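Local coordinates for protein DMATS type aromatic prenyltransferase (PDB 6ZS0) that probably transfers a dimethylallyl group from dimethylallyl diphosphate to C5 of the tryptophan indole ring, as a bacterial aromatic prenyltransferase with an ABBA-barrel fold, at residues Ala75-Val80 with Ala137-Pro142. Numbering follows the deposited sequence.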
loop_
_atom_site.group_PDB
_atom_site.type_symbol
_atom_site.label_atom_id
_atom_site.label_comp_id
_atom_site.label_asym_id
_atom_site.label_seq_id
_atom_site.Cartn_x
_atom_site.Cartn_y
_atom_site.Cartn_z
ATOM N N ALA A 75 18.781 1.807 5.167
ATOM C CA ALA A 75 18.172 0.577 5.688
ATOM C C ALA A 75 16.805 0.399 5.008
ATOM O O ALA A 75 16.176 1.366 4.636
ATOM C CB ALA A 75 18.042 0.670 7.187
ATOM N N PRO A 76 16.357 -0.837 4.783
ATOM C CA PRO A 76 15.026 -1.078 4.241
ATOM C C PRO A 76 13.970 -0.414 5.149
ATOM O O PRO A 76 14.195 -0.393 6.382
ATOM C CB PRO A 76 14.870 -2.605 4.247
ATOM C CG PRO A 76 16.267 -3.149 4.417
ATOM C CD PRO A 76 17.093 -2.074 5.095
ATOM N N ALA A 77 12.955 0.235 4.575
ATOM C CA ALA A 77 11.846 0.866 5.329
ATOM C C ALA A 77 10.612 -0.032 5.261
ATOM O O ALA A 77 10.115 -0.295 4.154
ATOM C CB ALA A 77 11.537 2.215 4.791
ATOM N N MET A 78 10.101 -0.437 6.412
ATOM C CA MET A 78 8.963 -1.373 6.448
ATOM C C MET A 78 7.690 -0.602 6.724
ATOM O O MET A 78 7.705 0.294 7.589
ATOM C CB MET A 78 9.183 -2.429 7.510
ATOM C CG MET A 78 8.058 -3.375 7.631
ATOM S SD MET A 78 8.496 -4.614 8.835
ATOM C CE MET A 78 6.901 -5.416 9.064
ATOM N N ARG A 79 6.635 -0.948 6.003
ATOM C CA ARG A 79 5.280 -0.456 6.323
ATOM C C ARG A 79 4.333 -1.622 6.528
ATOM O O ARG A 79 4.524 -2.701 5.944
ATOM C CB ARG A 79 4.735 0.451 5.227
ATOM C CG ARG A 79 5.523 1.726 5.048
ATOM C CD ARG A 79 5.047 2.481 3.829
ATOM N NE ARG A 79 5.614 3.816 3.841
ATOM C CZ ARG A 79 6.883 4.099 3.560
ATOM N NH1 ARG A 79 7.734 3.135 3.229
ATOM N NH2 ARG A 79 7.300 5.355 3.608
ATOM N N VAL A 80 3.277 -1.358 7.292
ATOM C CA VAL A 80 2.122 -2.280 7.391
ATOM C C VAL A 80 0.862 -1.484 7.096
ATOM O O VAL A 80 0.710 -0.366 7.643
ATOM C CB VAL A 80 2.014 -2.982 8.743
ATOM C CG1 VAL A 80 1.891 -1.993 9.886
ATOM C CG2 VAL A 80 0.869 -3.980 8.747
ATOM N N ALA A 137 -1.714 3.128 6.836
ATOM C CA ALA A 137 -0.372 2.535 6.685
ATOM C C ALA A 137 0.531 3.122 7.767
ATOM O O ALA A 137 0.541 4.343 7.960
ATOM C CB ALA A 137 0.188 2.807 5.333
ATOM N N LEU A 138 1.241 2.251 8.428
ATOM C CA LEU A 138 2.207 2.615 9.477
ATOM C C LEU A 138 3.622 2.358 8.948
ATOM O O LEU A 138 3.907 1.232 8.564
ATOM C CB LEU A 138 1.887 1.778 10.709
ATOM C CG LEU A 138 0.499 2.068 11.290
ATOM C CD1 LEU A 138 0.011 0.966 12.193
ATOM C CD2 LEU A 138 0.508 3.397 12.008
ATOM N N GLU A 139 4.452 3.394 8.904
ATOM C CA GLU A 139 5.892 3.240 8.599
ATOM C C GLU A 139 6.588 2.894 9.911
ATOM O O GLU A 139 6.538 3.725 10.861
ATOM C CB GLU A 139 6.502 4.499 8.011
ATOM C CG GLU A 139 7.934 4.227 7.525
ATOM C CD GLU A 139 8.784 5.439 7.209
ATOM O OE1 GLU A 139 8.267 6.575 7.347
ATOM O OE2 GLU A 139 9.986 5.241 6.850
ATOM N N LEU A 140 7.162 1.706 9.974
ATOM C CA LEU A 140 7.715 1.113 11.210
ATOM C C LEU A 140 9.129 1.661 11.430
ATOM O O LEU A 140 10.084 0.962 11.140
ATOM C CB LEU A 140 7.670 -0.390 11.048
ATOM C CG LEU A 140 6.261 -0.960 10.891
ATOM C CD1 LEU A 140 6.251 -2.424 11.243
ATOM C CD2 LEU A 140 5.236 -0.193 11.728
ATOM N N ARG A 141 9.198 2.904 11.873
ATOM C CA ARG A 141 10.459 3.672 12.028
ATOM C C ARG A 141 11.181 3.218 13.281
ATOM O O ARG A 141 10.562 2.990 14.304
ATOM C CB ARG A 141 10.192 5.169 12.158
ATOM C CG ARG A 141 9.424 5.755 10.997
ATOM C CD ARG A 141 9.784 7.189 10.766
ATOM N NE ARG A 141 8.807 8.124 11.293
ATOM C CZ ARG A 141 8.046 8.935 10.544
ATOM N NH1 ARG A 141 8.128 8.915 9.224
ATOM N NH2 ARG A 141 7.197 9.769 11.124
ATOM N N PRO A 142 12.524 3.152 13.263
ATOM C CA PRO A 142 13.258 2.956 14.499
ATOM C C PRO A 142 12.850 4.002 15.541
ATOM O O PRO A 142 12.660 5.156 15.189
ATOM C CB PRO A 142 14.734 3.117 14.088
ATOM C CG PRO A 142 14.746 2.817 12.613
ATOM C CD PRO A 142 13.398 3.288 12.093
HETATM O O HOH W 1 11.346 0.331 8.942
#
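Two neighbouring antiparallel strands of the ABBA barrel meet where Val-80 and Leu-138 form a hydrogen-bonded pair: Leu-138 N gives to Val-80 O at 2.8 Å, nearly straight at 171°, and Val-80 N returns a bond to Leu-138 O. The ladder continues from Leu-140 N to Met-78 O at 2.8 Å. At Leu-140 the chain bends through an inverse gamma turn, and a water takes over the next rung, accepting from Met-78 N and donating to Leu-140 O. Such a barrel carries its helices outside the strands and its reaction chamber within. On the helix side Met-78 meets helix 6-20, Leu-138 meets helix 25-39, and Leu-140 touches both. Met-78 runs out fully extended, CG opposite the backbone N (chi1 178°), which carries CE to 3.8 Å from Leu-140 CD1, while Val-80 CG1 lies alongside Leu-138 CB at 3.9 Å. On the other face, towards the barrel interior, Arg-79 and Glu-139 form a non-hydrogen-bonded pair. Their guanidinium and carboxylate planes stack only 9° apart, with Arg-79 NH2 3.9 Å from Glu-139 CD and Glu-139 OE1 well out of the guanidinium plane, so that no N-H points at it. A leucine in place of Arg-79 would probably take this stacked positive charge from Glu-139 and leave its carboxylate leaning more on Arg-141, whose NH1 forms a salt bridge with Glu-139 OE1 at 3.0 Å through a weak, bent hydrogen bond.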